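Local coordinates for cell wall surface anchor family protein (Streptococcus pneumoniae, PDB 4OQ1) that probably serves as the ancillary pilin that anchors the pilus to the pneumococcal cell wall, at residues 186-191 against 198-203; 234-239 against 246-251. The protein carries 3 engineered substitutions. All blocks are in the same frame, centred on the assembly; numbering follows the deposited sequence.

Contact 1. Residues 186-191 against 198-203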
# COMPACT_ATOMS: atom_id res chain seq x y z
N GLY A 186 -1.77 2.47 -8.25
CA GLY A 186 -2.33 1.24 -8.64
C GLY A 186 -2.24 0.35 -7.45
O GLY A 186 -2.22 0.82 -6.31
N GLU A 187 -2.09 -0.93 -7.73
CA GLU A 187 -2.19 -1.93 -6.73
C GLU A 187 -1.27 -3.05 -7.14
O GLU A 187 -1.72 -4.04 -7.75
CB GLU A 187 -3.64 -2.42 -6.71
CG GLU A 187 -4.03 -3.49 -5.72
CD GLU A 187 -5.53 -3.87 -5.89
OE1 GLU A 187 -5.96 -4.28 -7.00
OE2 GLU A 187 -6.29 -3.75 -4.91
N TYR A 188 0.01 -2.98 -6.82
CA TYR A 188 0.69 -1.84 -6.22
C TYR A 188 2.02 -1.71 -6.95
O TYR A 188 2.68 -2.70 -7.10
CB TYR A 188 0.99 -2.15 -4.77
CG TYR A 188 -0.19 -2.38 -3.86
CD1 TYR A 188 -1.00 -1.29 -3.41
CD2 TYR A 188 -0.54 -3.66 -3.45
CE1 TYR A 188 -2.08 -1.50 -2.55
CE2 TYR A 188 -1.64 -3.89 -2.60
CZ TYR A 188 -2.39 -2.81 -2.12
OH TYR A 188 -3.42 -3.07 -1.26
N ARG A 189 2.46 -0.50 -7.30
CA ARG A 189 3.58 -0.24 -8.14
C ARG A 189 4.12 1.06 -7.67
O ARG A 189 3.37 1.98 -7.41
CB ARG A 189 3.20 -0.13 -9.62
CG ARG A 189 2.43 -1.39 -10.04
CD ARG A 189 2.01 -1.48 -11.48
NE ARG A 189 0.68 -0.95 -11.56
CZ ARG A 189 0.36 0.27 -11.98
NH1 ARG A 189 1.28 1.13 -12.43
NH2 ARG A 189 -0.92 0.61 -11.95
N TYR A 190 5.42 1.14 -7.53
CA TYR A 190 6.06 2.36 -7.18
C TYR A 190 5.88 3.38 -8.30
O TYR A 190 5.96 3.05 -9.47
CB TYR A 190 7.57 2.08 -6.97
CG TYR A 190 8.41 3.25 -6.77
CD1 TYR A 190 8.66 3.75 -5.49
CD2 TYR A 190 9.01 3.89 -7.82
CE1 TYR A 190 9.40 4.84 -5.25
CE2 TYR A 190 9.80 5.02 -7.58
CZ TYR A 190 10.02 5.44 -6.31
OH TYR A 190 10.77 6.51 -6.06
N SER A 191 5.68 4.63 -7.92
CA SER A 191 5.82 5.72 -8.85
C SER A 191 6.26 6.88 -8.06
O SER A 191 5.64 7.21 -7.05
CB SER A 191 4.49 6.05 -9.53
OG SER A 191 4.47 7.39 -10.01
N ARG A 198 -0.75 5.53 1.77
CA ARG A 198 -1.69 4.44 1.59
C ARG A 198 -1.36 3.24 2.51
O ARG A 198 -0.19 2.94 2.79
CB ARG A 198 -1.79 3.97 0.13
CG ARG A 198 -2.21 5.05 -0.84
CD ARG A 198 -2.10 4.63 -2.28
NE ARG A 198 -2.92 3.43 -2.54
CZ ARG A 198 -2.85 2.67 -3.65
NH1 ARG A 198 -1.99 2.95 -4.64
NH2 ARG A 198 -3.61 1.60 -3.74
N THR A 199 -2.42 2.60 2.98
CA THR A 199 -2.31 1.32 3.62
C THR A 199 -2.50 0.30 2.59
O THR A 199 -3.42 0.40 1.76
CB THR A 199 -3.31 1.19 4.77
OG1 THR A 199 -3.01 2.25 5.70
CG2 THR A 199 -3.15 -0.09 5.49
N LEU A 200 -1.63 -0.70 2.62
CA LEU A 200 -1.68 -1.84 1.64
C LEU A 200 -2.33 -3.01 2.37
O LEU A 200 -1.94 -3.35 3.47
CB LEU A 200 -0.20 -2.22 1.30
CG LEU A 200 0.82 -1.30 0.65
CD1 LEU A 200 1.30 -0.12 1.49
CD2 LEU A 200 2.09 -1.99 0.21
N TYR A 201 -3.26 -3.76 1.73
CA TYR A 201 -3.97 -4.80 2.42
C TYR A 201 -3.76 -6.14 1.73
O TYR A 201 -3.85 -6.22 0.51
CB TYR A 201 -5.56 -4.52 2.39
CG TYR A 201 -5.93 -3.33 3.22
CD1 TYR A 201 -6.00 -2.10 2.64
CD2 TYR A 201 -6.13 -3.44 4.58
CE1 TYR A 201 -6.27 -0.96 3.39
CE2 TYR A 201 -6.38 -2.31 5.39
CZ TYR A 201 -6.53 -1.09 4.80
OH TYR A 201 -6.74 0.06 5.56
N THR A 202 -3.54 -7.15 2.52
CA THR A 202 -3.46 -8.56 2.08
C THR A 202 -4.68 -8.96 1.34
O THR A 202 -5.78 -8.65 1.84
CB THR A 202 -3.06 -9.57 3.17
OG1 THR A 202 -4.00 -9.70 4.30
CG2 THR A 202 -1.63 -9.20 3.70
N ASP A 203 -4.48 -9.82 0.33
CA ASP A 203 -5.58 -10.28 -0.56
C ASP A 203 -6.10 -11.61 -0.05
O ASP A 203 -5.72 -12.05 1.01
CB ASP A 203 -5.15 -10.39 -2.04
CG ASP A 203 -4.03 -11.41 -2.28
OD1 ASP A 203 -3.73 -12.26 -1.44
OD2 ASP A 203 -3.40 -11.33 -3.35
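Tyr188 and Leu200 are the closest CA pair across the two segments, at 8.2 Å, and the gap between 186-191 and 198-203 is bridged by two long side chains reaching across from opposite sides. From one side comes Arg198. Its guanidinium meets the backbone carbonyl of Gly186 end-on, with both terminal nitrogens on the one oxygen. Arg198 NH1 lies 2.7 Å from Gly186 O, in the carbonyl plane. Arg198 NH2 is 3.0 Å from Gly186 O and tilted 29° from that plane. The oxygen sits close to the guanidinium plane, which fixes how the group is turned. The arginine chain is extended at chi2 and bent at chi3, a kink that swings the guanidinium round to the carbonyl.

From the other side comes Tyr188, which follows a cis peptide bond. Its hydroxyl accepts a nearly straight bond (167°) from the backbone of 198-203, with Tyr201 N 3.1 Å from Tyr188 OH. The peptide N-H of Tyr201 is thus satisfied by a side chain here. Both segments belong to a CnaB-type domain, a reversed immunoglobulin-like beta sandwich. Here they face each other across a short loop that links two strands of one sheet, 189-190 and 200-201, which do not pair directly.

The Tyr188 ring is sandwiched. Glu187 CG lies over the centre of one face, and Leu200 packs on the other, with its CG offset toward the rim. Leu200 CB approaches Tyr188 CZ at 4.1 Å. Arg198 NH2 comes obliquely to the ring, 3.7 Å from Tyr188 CE1, with the two planes 44° apart. Strand 207-211 packs against both Tyr188 and Leu200 through Ile208. The hydroxyl of Tyr201 is hydrogen-bonded to Glu224 of strand 216-224.

Contact 2. Residues 234-239 against 246-251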
# COMPACT_ATOMS: atom_id res chain seq x y z
N LEU A 234 6.19 -5.86 14.44
CA LEU A 234 5.56 -4.78 13.67
C LEU A 234 6.17 -4.53 12.24
O LEU A 234 5.49 -4.33 11.21
CB LEU A 234 5.69 -3.50 14.45
CG LEU A 234 4.73 -2.44 13.92
CD1 LEU A 234 3.33 -2.89 14.18
CD2 LEU A 234 4.98 -1.09 14.61
N ASP A 235 7.50 -4.50 12.23
CA ASP A 235 8.31 -4.27 11.04
C ASP A 235 8.88 -5.56 10.47
O ASP A 235 9.43 -6.37 11.21
CB ASP A 235 9.50 -3.35 11.48
CG ASP A 235 9.08 -2.01 11.79
OD1 ASP A 235 8.00 -1.61 11.28
OD2 ASP A 235 9.82 -1.29 12.51
N THR A 236 8.78 -5.74 9.14
CA THR A 236 9.44 -6.84 8.47
C THR A 236 10.29 -6.19 7.34
O THR A 236 9.77 -5.54 6.42
CB THR A 236 8.43 -7.89 7.91
OG1 THR A 236 7.70 -8.45 8.99
CG2 THR A 236 9.21 -9.00 7.24
N ASP A 237 11.59 -6.39 7.41
CA ASP A 237 12.56 -5.74 6.54
C ASP A 237 12.74 -6.51 5.29
O ASP A 237 12.58 -7.74 5.24
CB ASP A 237 13.92 -5.61 7.29
CG ASP A 237 14.00 -4.34 8.13
OD1 ASP A 237 12.96 -3.74 8.57
OD2 ASP A 237 15.14 -3.91 8.34
N VAL A 238 13.07 -5.82 4.22
CA VAL A 238 13.26 -6.56 2.96
C VAL A 238 14.25 -5.72 2.16
O VAL A 238 14.30 -4.50 2.32
CB VAL A 238 11.94 -6.81 2.18
CG1 VAL A 238 11.41 -5.57 1.63
CG2 VAL A 238 12.22 -7.73 1.02
N GLN A 239 15.14 -6.40 1.43
CA GLN A 239 16.22 -5.77 0.67
C GLN A 239 16.10 -6.21 -0.77
O GLN A 239 15.98 -7.43 -1.08
CB GLN A 239 17.58 -6.13 1.21
CG GLN A 239 18.75 -5.40 0.48
CD GLN A 239 20.14 -5.76 1.03
OE1 GLN A 239 20.66 -6.86 0.83
NE2 GLN A 239 20.70 -4.85 1.77
N VAL A 246 11.68 -11.33 -4.37
CA VAL A 246 11.90 -11.54 -2.93
C VAL A 246 10.54 -11.77 -2.22
O VAL A 246 9.61 -11.02 -2.42
CB VAL A 246 12.60 -10.35 -2.35
CG1 VAL A 246 12.88 -10.64 -0.90
CG2 VAL A 246 13.91 -10.10 -3.07
N THR A 247 10.40 -12.91 -1.54
CA THR A 247 9.22 -13.27 -0.75
C THR A 247 9.54 -13.22 0.74
O THR A 247 10.59 -13.75 1.14
CB THR A 247 8.77 -14.67 -1.19
OG1 THR A 247 8.41 -14.59 -2.58
CG2 THR A 247 7.58 -15.14 -0.44
N ILE A 248 8.72 -12.49 1.55
CA ILE A 248 8.87 -12.44 2.96
C ILE A 248 7.50 -12.93 3.54
O ILE A 248 6.41 -12.71 2.93
CB ILE A 248 9.17 -11.02 3.56
CG1 ILE A 248 8.24 -10.00 3.00
CG2 ILE A 248 10.58 -10.56 3.30
CD1 ILE A 248 8.23 -8.72 3.84
N THR A 249 7.60 -13.63 4.66
CA THR A 249 6.45 -14.30 5.30
C THR A 249 6.32 -13.72 6.69
O THR A 249 7.28 -13.74 7.48
CB THR A 249 6.64 -15.80 5.34
OG1 THR A 249 6.65 -16.32 4.01
CG2 THR A 249 5.52 -16.48 6.15
N VAL A 250 5.16 -13.10 6.97
CA VAL A 250 4.93 -12.50 8.24
C VAL A 250 3.84 -13.34 8.98
O VAL A 250 2.80 -13.70 8.41
CB VAL A 250 4.39 -11.07 8.05
CG1 VAL A 250 4.09 -10.39 9.37
CG2 VAL A 250 5.21 -10.23 7.10
N VAL A 251 4.14 -13.65 10.22
CA VAL A 251 3.41 -14.59 11.08
C VAL A 251 2.65 -13.83 12.19
O VAL A 251 3.18 -12.92 12.87
CB VAL A 251 4.32 -15.63 11.76
CG1 VAL A 251 3.46 -16.63 12.56
CG2 VAL A 251 5.20 -16.37 10.76
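Thr236 and Ile248 meet tip to tip between two strands that run antiparallel, 170° apart. Thr236 CG2 touches Ile248 CD1 at 3.5 Å. The other branch of the threonine turns to Val250, two residues further along the other strand, with Thr236 OG1 3.6 Å from Val250 CG2. The hydroxyl thus packs against a methyl in this contact.

Further along, Val238 lies between two partners. Its CG2 slides past Val246 CG1 at 3.5 Å, the two side chains running in opposite directions. The same Val238 CG2 is 4.0 Å from Ile248 CG2, where the side chains cross at about a right angle. Ile248 holds its CG1 between the backbone N and the carbonyl carbon (chi1 48°). CG1 carries CD1 to Thr236, while CG2 is left beside Val238.

The axes of strand segments 235-239 and 246-251 approach to 8.3 Å, and the contact is made by side chains from two facing sheets. This is part of the interface between the two sheets of a CnaB-type beta sandwich. Phe220 of strand 216-224 also packs on Ile248, and Leu153 of strand 150-157 packs on Val250. On the side of strand 235-240 turned from this interface, Asp237 forms a salt bridge with Arg219. Strand 235-240 pairs with strand 216-224 at an edge of its sheet, whereas strand 246-254 lies between strands 150-157 and 229-231.

From the N terminus, the chain reaches contact 1 first, just after strand 177-185. Residues 186-191 and 198-203 close a short loop, with six residues left between them. The chain then runs through strands 207-211, 216-224 and 229-231 before contact 2 opens at 234-239. That contact closes a second connection with 246-251, again across six residues. The two loops follow one another in series and neither nest nor cross. The centres of contacts 1 and 2 are about 15 Å apart, and the nearest atoms of contacts 1 and 2 are about 8 Å apart. Strands 189-190, 200-201 and 235-240 belong to one sheet. Contact 1 ties two parts of that sheet, while contact 2 joins it to the sheet holding 246-254.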